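Local coordinates for esterase LipW (Mycobacterium marinum, PDB 3QH4), which probably hydrolyses ester bonds, as an esterase of the alpha/beta hydrolase fold with strict substrate selectivity, at residues A[99-104]-A[119-124]; A[130-135]-A[224-229]; A[248-253]-A[274-279]. One frame throughout, in Å; residues are numbered along the deposited sequence.

The three contacts follow one another along the chain and lie within one alpha/beta hydrolase fold. Contact 1 sets a loop against the end of strand 118-122. Contact 2 begins a few residues later and joins the turn leading into helix 134-148 to the end of helix 216-227. These two touch: Tyr124 CD2 lies 3.4 Å from Ala135 CB. Contact 3 pairs strands 250-255 and 278-283 in the same sheet that contact 1 reaches, with the two centres about 24 Å apart across the middle of the chain. Strand 250-255 leads toward Asp258 and strand 278-283 toward His288, which with Ser166 probably form the catalytic triad.

Contact 1. Residues A[99-104]-A[119-124]; sequences GNLDTD and VVSVDY
This contact belongs to the loop that follows the His-Ala-Gly-Gly motif starting at His92, a sequence that in this family usually forms the oxyanion hole. Leu101 of the loop reaches across to Ser121 and Asp123 at the end of strand 118-122. Its CD2 methyl does most of the touching. CD2 lies 3.3 Å from Ser121 O and 3.7 Å from Asp123 CB, so it covers the backbone where the strand ends. The Leu101 and Asp123 side chains cross at about a right angle. Asp123 is also the centre of an inverse gamma turn, which bends the chain away from the strand direction. Its OD1 comes within 3.5 Å of Asn100 CA.

No direct hydrogen bond crosses between the two segments. Water fills that role. One water lies 2.8 Å from Gly99 O and 2.9 Å from Asp123 OD1, although further acceptors compete for its protons. A second water donates to Leu101 O at 2.7 Å and also hydrogen-bonds Ser121 OG.

The loop is held in shape from within. Asn100 forms an Asx turn: chi1 of 62° sets CG between the backbone N and the carbonyl carbon, and OD1 accepts from Asp102 N at 2.9 Å. That donor sits well above the amide carbonyl plane, 47° out of it. Asn100 N in turn donates to Thr103 OG1 at 2.9 Å. The two bonds close the turn around Leu101.

The contact is largely buried. Arg76 on strand 72-79 touches Leu101 and makes a salt bridge with Asp102. Helix 31-56 packs against Asn100, Asp102 and Thr103. Strand 85-91 runs beside strand 118-122, and Tyr90 on it packs on Ser121.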
ATOM      1  N   GLY A  99      -1.017 -10.244   5.964  1.00  6.49           N
ATOM      2  CA  GLY A  99      -1.922 -10.015   4.845  1.00  7.06           C
ATOM      3  C   GLY A  99      -1.787 -10.966   3.673  1.00  7.48           C
ATOM      4  O   GLY A  99      -0.916 -11.832   3.644  1.00  7.46           O
ATOM      5  N   ASN A 100      -2.687 -10.784   2.715  1.00  7.16           N
ATOM      6  CA  ASN A 100      -2.802 -11.623   1.520  1.00  8.42           C
ATOM      7  C   ASN A 100      -3.738 -10.877   0.547  1.00  7.68           C
ATOM      8  O   ASN A 100      -3.939  -9.665   0.702  1.00  8.48           O
ATOM      9  CB  ASN A 100      -3.340 -13.022   1.905  1.00  8.58           C
ATOM     10  CG  ASN A 100      -4.762 -12.969   2.540  1.00 10.96           C
ATOM     11  OD1 ASN A 100      -5.454 -11.943   2.480  1.00  9.16           O
ATOM     12  ND2 ASN A 100      -5.183 -14.077   3.153  1.00  9.40           N
ATOM     13  N   LEU A 101      -4.312 -11.567  -0.437  1.00  8.09           N
ATOM     14  CA  LEU A 101      -5.155 -10.913  -1.446  1.00  7.99           C
ATOM     15  C   LEU A 101      -6.478 -10.343  -0.908  1.00  8.17           C
ATOM     16  O   LEU A 101      -7.110  -9.517  -1.569  1.00  7.91           O
ATOM     17  CB  LEU A 101      -5.411 -11.871  -2.623  1.00  8.06           C
ATOM     18  CG  LEU A 101      -4.124 -12.299  -3.353  1.00  8.05           C
ATOM     19  CD1 LEU A 101      -4.459 -13.378  -4.419  1.00 10.43           C
ATOM     20  CD2 LEU A 101      -3.392 -11.067  -3.965  1.00 10.19           C
ATOM     21  N   ASP A 102      -6.899 -10.799   0.264  1.00  7.36           N
ATOM     22  CA  ASP A 102      -8.145 -10.312   0.865  1.00  8.35           C
ATOM     23  C   ASP A 102      -7.969  -9.017   1.672  1.00  7.77           C
ATOM     24  O   ASP A 102      -8.946  -8.309   1.958  1.00  7.79           O
ATOM     25  CB  ASP A 102      -8.755 -11.411   1.760  1.00  7.56           C
ATOM     26  CG  ASP A 102      -9.230 -12.628   0.968  1.00  9.27           C
ATOM     27  OD1 ASP A 102      -9.689 -12.484  -0.183  1.00 10.55           O
ATOM     28  OD2 ASP A 102      -9.166 -13.763   1.513  1.00 10.91           O
ATOM     29  N   THR A 103      -6.720  -8.709   2.043  1.00  7.16           N
ATOM     30  CA  THR A 103      -6.461  -7.648   3.032  1.00  6.50           C
ATOM     31  C   THR A 103      -6.998  -6.297   2.566  1.00  5.45           C
ATOM     32  O   THR A 103      -7.804  -5.655   3.272  1.00  6.96           O
ATOM     33  CB  THR A 103      -4.981  -7.537   3.332  1.00  5.87           C
ATOM     34  OG1 THR A 103      -4.500  -8.824   3.799  1.00  6.02           O
ATOM     35  CG2 THR A 103      -4.741  -6.407   4.373  1.00  7.45           C
ATOM     36  N   ASP A 104      -6.547  -5.877   1.385  1.00  6.02           N
ATOM     37  CA  ASP A 104      -6.912  -4.592   0.801  1.00  5.51           C
ATOM     38  C   ASP A 104      -7.842  -4.807  -0.391  1.00  5.70           C
ATOM     39  O   ASP A 104      -7.843  -4.032  -1.358  1.00  5.80           O
ATOM     40  CB  ASP A 104      -5.646  -3.855   0.338  1.00  5.32           C
ATOM     41  CG  ASP A 104      -4.878  -3.227   1.496  1.00  7.81           C
ATOM     42  OD1 ASP A 104      -5.399  -3.196   2.634  1.00  9.87           O
ATOM     43  OD2 ASP A 104      -3.785  -2.702   1.220  1.00  6.54           O
ATOM     44  N   VAL A 119      -6.698  -3.683 -11.925  1.00  6.39           N
ATOM     45  CA  VAL A 119      -5.738  -3.676 -10.821  1.00  5.87           C
ATOM     46  C   VAL A 119      -5.217  -5.112 -10.686  1.00  6.70           C
ATOM     47  O   VAL A 119      -6.001  -6.075 -10.686  1.00  7.67           O
ATOM     48  CB  VAL A 119      -6.416  -3.230  -9.503  1.00  5.31           C
ATOM     49  CG1 VAL A 119      -5.433  -3.298  -8.310  1.00  6.58           C
ATOM     50  CG2 VAL A 119      -6.985  -1.783  -9.628  1.00  4.56           C
ATOM     51  N   VAL A 120      -3.907  -5.250 -10.556  1.00  6.14           N
ATOM     52  CA  VAL A 120      -3.317  -6.573 -10.272  1.00  7.08           C
ATOM     53  C   VAL A 120      -2.686  -6.463  -8.892  1.00  6.39           C
ATOM     54  O   VAL A 120      -1.691  -5.745  -8.713  1.00  6.89           O
ATOM     55  CB  VAL A 120      -2.300  -6.996 -11.345  1.00  6.73           C
ATOM     56  CG1 VAL A 120      -1.661  -8.359 -11.050  1.00  7.24           C
ATOM     57  CG2 VAL A 120      -2.987  -7.037 -12.729  1.00  8.63           C
ATOM     58  N   SER A 121      -3.271  -7.190  -7.932  1.00  6.38           N
ATOM     59  CA  SER A 121      -2.827  -7.132  -6.540  1.00  6.54           C
ATOM     60  C   SER A 121      -1.858  -8.290  -6.281  1.00  6.06           C
ATOM     61  O   SER A 121      -2.163  -9.453  -6.630  1.00  7.00           O
ATOM     62  CB  SER A 121      -4.048  -7.207  -5.609  1.00  5.89           C
ATOM     63  OG  SER A 121      -3.641  -7.251  -4.256  1.00  5.45           O
ATOM     64  N   VAL A 122      -0.722  -7.965  -5.652  1.00  5.17           N
ATOM     65  CA  VAL A 122       0.388  -8.920  -5.462  1.00  5.49           C
ATOM     66  C   VAL A 122       0.322  -9.620  -4.102  1.00  6.16           C
ATOM     67  O   VAL A 122       0.307  -8.942  -3.056  1.00  5.19           O
ATOM     68  CB  VAL A 122       1.765  -8.198  -5.571  1.00  5.56           C
ATOM     69  CG1 VAL A 122       2.935  -9.211  -5.426  1.00  6.06           C
ATOM     70  CG2 VAL A 122       1.903  -7.434  -6.858  1.00  6.42           C
ATOM     71  N   ASP A 123       0.276 -10.953  -4.103  1.00  5.25           N
ATOM     72  CA  ASP A 123       0.327 -11.697  -2.835  1.00  5.98           C
ATOM     73  C   ASP A 123       1.795 -11.973  -2.543  1.00  6.41           C
ATOM     74  O   ASP A 123       2.284 -13.103  -2.760  1.00  6.48           O
ATOM     75  CB  ASP A 123      -0.444 -13.024  -2.955  1.00  6.67           C
ATOM     76  CG  ASP A 123      -0.651 -13.719  -1.630  1.00  9.80           C
ATOM     77  OD1 ASP A 123      -0.424 -13.118  -0.567  1.00 11.63           O
ATOM     78  OD2 ASP A 123      -1.078 -14.904  -1.657  1.00 12.38           O
ATOM     79  N   TYR A 124       2.496 -10.933  -2.079  1.00  5.54           N
ATOM     80  CA  TYR A 124       3.935 -11.043  -1.829  1.00  6.08           C
ATOM     81  C   TYR A 124       4.285 -11.805  -0.560  1.00  6.02           C
ATOM     82  O   TYR A 124       3.493 -11.867   0.401  1.00  7.06           O
ATOM     83  CB  TYR A 124       4.566  -9.644  -1.798  1.00  5.98           C
ATOM     84  CG  TYR A 124       3.977  -8.691  -0.779  1.00  5.74           C
ATOM     85  CD1 TYR A 124       3.007  -7.738  -1.152  1.00  5.08           C
ATOM     86  CD2 TYR A 124       4.392  -8.726   0.548  1.00  6.05           C
ATOM     87  CE1 TYR A 124       2.492  -6.816  -0.201  1.00  5.15           C
ATOM     88  CE2 TYR A 124       3.895  -7.815   1.499  1.00  5.61           C
ATOM     89  CZ  TYR A 124       2.949  -6.867   1.109  1.00  5.32           C
ATOM     90  OH  TYR A 124       2.463  -5.999   2.033  1.00  7.92           O
TER
HETATM   91  O   HOH W   1       0.076 -14.011   2.107  1.00  8.08           O
HETATM   92  O   HOH W   2      -6.088  -7.548  -3.091  1.00  4.96           O

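Contact 2. Residues A[130-135]-A[224-229]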
ATOM      1  N   HIS A 130      10.401 -14.155   5.285  1.00  9.86           N
ATOM      2  CA  HIS A 130      10.943 -13.755   4.003  1.00  9.40           C
ATOM      3  C   HIS A 130      11.213 -12.252   4.012  1.00  8.41           C
ATOM      4  O   HIS A 130      10.424 -11.473   3.497  1.00  9.20           O
ATOM      5  CB  HIS A 130       9.968 -14.119   2.875  1.00  9.04           C
ATOM      6  CG  HIS A 130       9.588 -15.562   2.862  1.00 10.76           C
ATOM      7  ND1 HIS A 130      10.450 -16.549   2.433  1.00 14.03           N
ATOM      8  CD2 HIS A 130       8.461 -16.197   3.263  1.00 13.09           C
ATOM      9  CE1 HIS A 130       9.866 -17.729   2.555  1.00 13.69           C
ATOM     10  NE2 HIS A 130       8.658 -17.546   3.051  1.00 13.06           N
ATOM     11  N   PRO A 131      12.339 -11.853   4.605  1.00  8.95           N
ATOM     12  CA  PRO A 131      12.644 -10.432   4.699  1.00  8.37           C
ATOM     13  C   PRO A 131      13.046  -9.810   3.366  1.00  6.90           C
ATOM     14  O   PRO A 131      13.107 -10.489   2.310  1.00  7.12           O
ATOM     15  CB  PRO A 131      13.806 -10.375   5.710  1.00  9.57           C
ATOM     16  CG  PRO A 131      14.285 -11.731   5.910  1.00 11.22           C
ATOM     17  CD  PRO A 131      13.346 -12.709   5.267  1.00  9.20           C
ATOM     18  N   TYR A 132      13.307  -8.512   3.394  1.00  5.18           N
ATOM     19  CA  TYR A 132      13.838  -7.804   2.223  1.00  5.12           C
ATOM     20  C   TYR A 132      14.984  -8.634   1.609  1.00  6.22           C
ATOM     21  O   TYR A 132      15.825  -9.161   2.352  1.00  6.90           O
ATOM     22  CB  TYR A 132      14.364  -6.453   2.674  1.00  5.44           C
ATOM     23  CG  TYR A 132      15.126  -5.752   1.603  1.00  6.03           C
ATOM     24  CD1 TYR A 132      14.452  -5.018   0.623  1.00  5.95           C
ATOM     25  CD2 TYR A 132      16.517  -5.899   1.497  1.00  7.97           C
ATOM     26  CE1 TYR A 132      15.170  -4.417  -0.428  1.00  9.86           C
ATOM     27  CE2 TYR A 132      17.228  -5.276   0.497  1.00  9.58           C
ATOM     28  CZ  TYR A 132      16.557  -4.532  -0.461  1.00 10.80           C
ATOM     29  OH  TYR A 132      17.288  -3.928  -1.491  1.00 12.79           O
ATOM     30  N   PRO A 133      15.020  -8.777   0.270  1.00  6.74           N
ATOM     31  CA  PRO A 133      14.140  -8.190  -0.741  1.00  6.74           C
ATOM     32  C   PRO A 133      13.036  -9.122  -1.274  1.00  5.96           C
ATOM     33  O   PRO A 133      12.647  -8.964  -2.415  1.00  5.47           O
ATOM     34  CB  PRO A 133      15.134  -7.896  -1.879  1.00  8.15           C
ATOM     35  CG  PRO A 133      16.060  -9.141  -1.828  1.00  7.08           C
ATOM     36  CD  PRO A 133      16.192  -9.450  -0.350  1.00  7.68           C
ATOM     37  N   ALA A 134      12.524 -10.070  -0.490  1.00  4.38           N
ATOM     38  CA  ALA A 134      11.628 -11.080  -1.062  1.00  5.25           C
ATOM     39  C   ALA A 134      10.338 -10.493  -1.664  1.00  4.60           C
ATOM     40  O   ALA A 134       9.994 -10.764  -2.812  1.00  5.60           O
ATOM     41  CB  ALA A 134      11.305 -12.183  -0.018  1.00  4.07           C
ATOM     42  N   ALA A 135       9.631  -9.673  -0.885  1.00  4.81           N
ATOM     43  CA  ALA A 135       8.382  -9.066  -1.363  1.00  4.52           C
ATOM     44  C   ALA A 135       8.638  -8.153  -2.557  1.00  4.57           C
ATOM     45  O   ALA A 135       7.847  -8.125  -3.501  1.00  5.44           O
ATOM     46  CB  ALA A 135       7.684  -8.276  -0.238  1.00  3.48           C
ATOM     47  N   ARG A 224      12.595  -3.771  11.832  1.00  6.84           N
ATOM     48  CA  ARG A 224      13.546  -4.838  12.245  1.00  6.73           C
ATOM     49  C   ARG A 224      13.228  -6.178  11.581  1.00  7.37           C
ATOM     50  O   ARG A 224      14.154  -6.861  11.089  1.00  7.42           O
ATOM     51  CB  ARG A 224      13.634  -4.966  13.783  1.00  7.19           C
ATOM     52  CG  ARG A 224      14.424  -3.815  14.414  1.00 10.28           C
ATOM     53  CD  ARG A 224      15.113  -4.246  15.716  1.00 18.56           C
ATOM     54  NE  ARG A 224      14.174  -4.662  16.726  1.00 21.04           N
ATOM     55  CZ  ARG A 224      13.533  -3.831  17.547  1.00 24.17           C
ATOM     56  NH1 ARG A 224      13.706  -2.512  17.456  1.00 22.96           N
ATOM     57  NH2 ARG A 224      12.697  -4.320  18.455  1.00 24.55           N
ATOM     58  N   HIS A 225      11.944  -6.563  11.546  1.00  7.20           N
ATOM     59  CA  HIS A 225      11.569  -7.860  10.942  1.00  7.64           C
ATOM     60  C   HIS A 225      11.889  -7.886   9.447  1.00  7.21           C
ATOM     61  O   HIS A 225      12.329  -8.906   8.923  1.00  6.55           O
ATOM     62  CB  HIS A 225      10.067  -8.151  11.035  1.00  7.75           C
ATOM     63  CG  HIS A 225       9.520  -8.172  12.421  1.00  9.96           C
ATOM     64  ND1 HIS A 225      10.160  -8.780  13.478  1.00 14.61           N
ATOM     65  CD2 HIS A 225       8.362  -7.674  12.914  1.00 12.23           C
ATOM     66  CE1 HIS A 225       9.434  -8.624  14.573  1.00 15.62           C
ATOM     67  NE2 HIS A 225       8.341  -7.952  14.256  1.00 10.89           N
ATOM     68  N   TYR A 226      11.618  -6.760   8.783  1.00  6.79           N
ATOM     69  CA  TYR A 226      11.768  -6.622   7.344  1.00  5.61           C
ATOM     70  C   TYR A 226      13.232  -6.622   6.928  1.00  6.42           C
ATOM     71  O   TYR A 226      13.593  -7.291   5.959  1.00  6.32           O
ATOM     72  CB  TYR A 226      11.147  -5.294   6.907  1.00  5.68           C
ATOM     73  CG  TYR A 226      11.117  -5.103   5.419  1.00  5.67           C
ATOM     74  CD1 TYR A 226      10.578  -6.082   4.585  1.00  4.20           C
ATOM     75  CD2 TYR A 226      11.597  -3.937   4.843  1.00  5.09           C
ATOM     76  CE1 TYR A 226      10.538  -5.919   3.207  1.00  5.94           C
ATOM     77  CE2 TYR A 226      11.555  -3.752   3.463  1.00  4.00           C
ATOM     78  CZ  TYR A 226      10.994  -4.732   2.653  1.00  4.90           C
ATOM     79  OH  TYR A 226      10.938  -4.512   1.292  1.00  6.12           O
ATOM     80  N   LEU A 227      14.061  -5.852   7.638  1.00  5.78           N
ATOM     81  CA  LEU A 227      15.485  -5.765   7.269  1.00  7.36           C
ATOM     82  C   LEU A 227      16.292  -6.987   7.678  1.00  7.78           C
ATOM     83  O   LEU A 227      17.295  -7.303   7.042  1.00  8.47           O
ATOM     84  CB  LEU A 227      16.125  -4.502   7.827  1.00  6.85           C
ATOM     85  CG  LEU A 227      15.620  -3.203   7.168  1.00  6.38           C
ATOM     86  CD1 LEU A 227      16.130  -2.007   7.999  1.00  7.49           C
ATOM     87  CD2 LEU A 227      16.080  -3.050   5.747  1.00 10.91           C
ATOM     88  N   ALA A 228      15.857  -7.649   8.740  1.00  8.26           N
ATOM     89  CA  ALA A 228      16.524  -8.851   9.279  1.00  8.94           C
ATOM     90  C   ALA A 228      18.056  -8.667   9.334  1.00 10.11           C
ATOM     91  O   ALA A 228      18.824  -9.492   8.792  1.00 10.46           O
ATOM     92  CB  ALA A 228      16.132 -10.093   8.481  1.00  8.63           C
ATOM     93  N   GLY A 229      18.489  -7.576   9.977  1.00  9.18           N
ATOM     94  CA  GLY A 229      19.918  -7.296  10.189  1.00  9.71           C
ATOM     95  C   GLY A 229      20.666  -6.667   9.032  1.00 10.09           C
ATOM     96  O   GLY A 229      21.872  -6.395   9.136  1.00 10.86           O
TER
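Tyr132 and Pro131 meet the end of helix 216-227 at Tyr226 and, just beyond it, Ala228. The backbone bond comes first. Tyr132 N donates to Tyr226 O at 2.9 Å, with an N-H...O angle of 155° and the donor in the carbonyl plane. Pro131 CB crowds the same oxygen at 3.1 Å. Pro131 CG rests on Ala228 CB at 3.6 Å.

The two tyrosines form an offset edge-to-face pair. The edge of Tyr132 is turned to the face of Tyr226, with centroids 5.9 Å apart and planes at 73°. Tyr132 CB makes a CH-pi contact over the Tyr226 ring, 3.9 Å from its centroid. Tyr226 OH lies in the plane of the Tyr132 ring, at its edge, 3.6 Å from CD1. Tyr226 has CG anti to its backbone N (chi1 -174°), which swings the ring back so that one face meets Tyr132 CB.

A cis peptide bond precedes Pro133. It folds Pro133 CB over the centre of one face of the Tyr132 ring. Further out, Phe96 stacks with Tyr226, and Leu171 of helix 167-181 touches it. Gln230 NE2 bonds both Tyr132 O and Leu227 O.

The chemistry is mixed: the carbonyl of Tyr226, near a helix end, is paired with a turn N-H, and aromatic and aliphatic carbon covers that bond near the surface.

Contact 3. Residues A[248-253]-A[274-279]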
ATOM      1  N   PRO A 248       7.762   8.888 -11.281  1.00  8.40           N
ATOM      2  CA  PRO A 248       6.439   9.153 -11.849  1.00  8.67           C
ATOM      3  C   PRO A 248       5.629  10.119 -10.991  1.00  8.51           C
ATOM      4  O   PRO A 248       5.805  10.161  -9.761  1.00  8.40           O
ATOM      5  CB  PRO A 248       5.746   7.783 -11.873  1.00  8.83           C
ATOM      6  CG  PRO A 248       6.694   6.813 -11.295  1.00 10.24           C
ATOM      7  CD  PRO A 248       7.951   7.480 -10.887  1.00  9.14           C
ATOM      8  N   ALA A 249       4.764  10.878 -11.664  1.00  8.21           N
ATOM      9  CA  ALA A 249       3.719  11.651 -11.003  1.00  7.23           C
ATOM     10  C   ALA A 249       3.076  10.841  -9.874  1.00  6.52           C
ATOM     11  O   ALA A 249       2.882   9.625  -9.993  1.00  5.80           O
ATOM     12  CB  ALA A 249       2.690  12.072 -12.008  1.00  7.89           C
ATOM     13  N   THR A 250       2.778  11.523  -8.774  1.00  5.15           N
ATOM     14  CA  THR A 250       2.464  10.853  -7.506  1.00  4.85           C
ATOM     15  C   THR A 250       1.187  11.405  -6.868  1.00  4.31           C
ATOM     16  O   THR A 250       0.937  12.624  -6.955  1.00  4.34           O
ATOM     17  CB  THR A 250       3.647  11.074  -6.531  1.00  5.20           C
ATOM     18  OG1 THR A 250       4.816  10.453  -7.081  1.00  6.15           O
ATOM     19  CG2 THR A 250       3.378  10.468  -5.116  1.00  5.87           C
ATOM     20  N   LEU A 251       0.385  10.505  -6.271  1.00  3.07           N
ATOM     21  CA  LEU A 251      -0.622  10.878  -5.269  1.00  2.98           C
ATOM     22  C   LEU A 251      -0.144  10.247  -3.985  1.00  3.25           C
ATOM     23  O   LEU A 251       0.096   9.036  -3.939  1.00  4.29           O
ATOM     24  CB  LEU A 251      -2.016  10.349  -5.605  1.00  2.99           C
ATOM     25  CG  LEU A 251      -3.013  10.514  -4.449  1.00  4.68           C
ATOM     26  CD1 LEU A 251      -3.352  12.020  -4.164  1.00  4.19           C
ATOM     27  CD2 LEU A 251      -4.306   9.732  -4.782  1.00  5.23           C
ATOM     28  N   ILE A 252      -0.005  11.067  -2.945  1.00  2.87           N
ATOM     29  CA  ILE A 252       0.431  10.547  -1.647  1.00  2.80           C
ATOM     30  C   ILE A 252      -0.499  11.063  -0.558  1.00  2.98           C
ATOM     31  O   ILE A 252      -0.754  12.272  -0.464  1.00  3.01           O
ATOM     32  CB  ILE A 252       1.949  10.861  -1.417  1.00  2.93           C
ATOM     33  CG1 ILE A 252       2.429  10.303  -0.070  1.00  2.82           C
ATOM     34  CG2 ILE A 252       2.250  12.375  -1.486  1.00  4.58           C
ATOM     35  CD1 ILE A 252       3.993  10.409   0.120  1.00  4.07           C
ATOM     36  N   THR A 253      -0.985  10.152   0.293  1.00  2.99           N
ATOM     37  CA  THR A 253      -2.039  10.502   1.232  1.00  2.84           C
ATOM     38  C   THR A 253      -1.697   9.951   2.621  1.00  3.53           C
ATOM     39  O   THR A 253      -0.936   8.971   2.736  1.00  4.69           O
ATOM     40  CB  THR A 253      -3.386   9.895   0.758  1.00  3.18           C
ATOM     41  OG1 THR A 253      -3.219   8.495   0.462  1.00  3.33           O
ATOM     42  CG2 THR A 253      -3.907  10.616  -0.494  1.00  3.28           C
ATOM     43  N   ALA A 274      12.134  18.025  -6.398  1.00  7.30           N
ATOM     44  CA  ALA A 274      12.797  17.336  -7.504  1.00  7.30           C
ATOM     45  C   ALA A 274      12.029  17.487  -8.822  1.00  7.41           C
ATOM     46  O   ALA A 274      12.418  16.921  -9.851  1.00  9.17           O
ATOM     47  CB  ALA A 274      12.987  15.837  -7.157  1.00  6.37           C
ATOM     48  N   GLY A 275      10.917  18.219  -8.787  1.00  7.81           N
ATOM     49  CA  GLY A 275      10.155  18.495 -10.002  1.00  7.77           C
ATOM     50  C   GLY A 275       9.144  17.409 -10.359  1.00  7.74           C
ATOM     51  O   GLY A 275       8.583  17.421 -11.465  1.00  8.97           O
ATOM     52  N   VAL A 276       8.901  16.476  -9.450  1.00  6.62           N
ATOM     53  CA  VAL A 276       7.883  15.422  -9.691  1.00  6.22           C
ATOM     54  C   VAL A 276       6.491  16.004  -9.380  1.00  5.69           C
ATOM     55  O   VAL A 276       6.308  16.587  -8.312  1.00  6.33           O
ATOM     56  CB  VAL A 276       8.127  14.209  -8.787  1.00  5.16           C
ATOM     57  CG1 VAL A 276       7.023  13.144  -8.963  1.00  5.55           C
ATOM     58  CG2 VAL A 276       9.543  13.623  -9.069  1.00  7.84           C
ATOM     59  N   SER A 277       5.546  15.862 -10.316  1.00  5.68           N
ATOM     60  CA  SER A 277       4.181  16.368 -10.105  1.00  6.11           C
ATOM     61  C   SER A 277       3.560  15.531  -8.990  1.00  6.03           C
ATOM     62  O   SER A 277       3.446  14.309  -9.102  1.00  5.04           O
ATOM     63  CB  SER A 277       3.333  16.291 -11.373  1.00  6.65           C
ATOM     64  OG  SER A 277       2.026  16.787 -11.107  1.00  7.16           O
ATOM     65  N   THR A 278       3.171  16.196  -7.914  1.00  5.48           N
ATOM     66  CA  THR A 278       2.733  15.496  -6.697  1.00  4.99           C
ATOM     67  C   THR A 278       1.443  16.098  -6.169  1.00  4.47           C
ATOM     68  O   THR A 278       1.321  17.338  -5.995  1.00  6.36           O
ATOM     69  CB  THR A 278       3.843  15.606  -5.589  1.00  5.16           C
ATOM     70  OG1 THR A 278       5.066  15.084  -6.125  1.00  5.30           O
ATOM     71  CG2 THR A 278       3.484  14.738  -4.347  1.00  6.50           C
ATOM     72  N   GLU A 279       0.479  15.217  -5.926  1.00  3.74           N
ATOM     73  CA  GLU A 279      -0.741  15.609  -5.211  1.00  3.26           C
ATOM     74  C   GLU A 279      -0.611  15.023  -3.820  1.00  3.71           C
ATOM     75  O   GLU A 279      -0.340  13.823  -3.657  1.00  4.02           O
ATOM     76  CB  GLU A 279      -1.977  15.073  -5.945  1.00  3.80           C
ATOM     77  CG  GLU A 279      -3.276  15.445  -5.220  1.00  3.54           C
ATOM     78  CD  GLU A 279      -4.498  15.399  -6.119  1.00  7.77           C
ATOM     79  OE1 GLU A 279      -4.550  14.513  -6.978  1.00  8.93           O
ATOM     80  OE2 GLU A 279      -5.403  16.259  -5.969  1.00  8.98           O
TER
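Leu251 and Glu279 lie side by side and point the same way, on one face of a parallel strand pair. Leu251 CD1 rests along the aliphatic part of Glu279, 3.6 Å from CG. Glu279 CG is anti to its backbone N (chi1 179°) and the chain continues extended, so its carbons run past the leucine methyl. On the other face, Thr278 CG2 meets Ile252 CG2 at 3.9 Å, the two side chains set at a slant. Val276 CG1 reaches across to Pro248 O at 3.3 Å.

The strands are joined in parallel register, Thr250 with Thr278 and Leu251 with Glu279. Thr250 N donates to Ser277 O at 2.9 Å. Glu279 N donates to Thr250 O at 2.8 Å, nearly straight at 173°. Ile252 N donates to Glu279 O at 2.9 Å, and the ladder goes on to His281. Each threonine hydroxyl turns to its own chain: Thr250 OG1 donates to Pro248 O, and Thr278 OG1 to Val276 O.

The two strands belong to a beta-alpha-beta unit. Helix 261-273 links them and ends in a Schellman motif at Gly275. Its Leu271 touches both threonines, while Ala310 of helix 298-315 touches Leu251 and Glu279.

The backbone bonds fix the register of an outermost strand. Both threonine hydroxyls bond within their own segment. Thr278 offers its methyl to Ile252, and Glu279 contributes carbon to the packing.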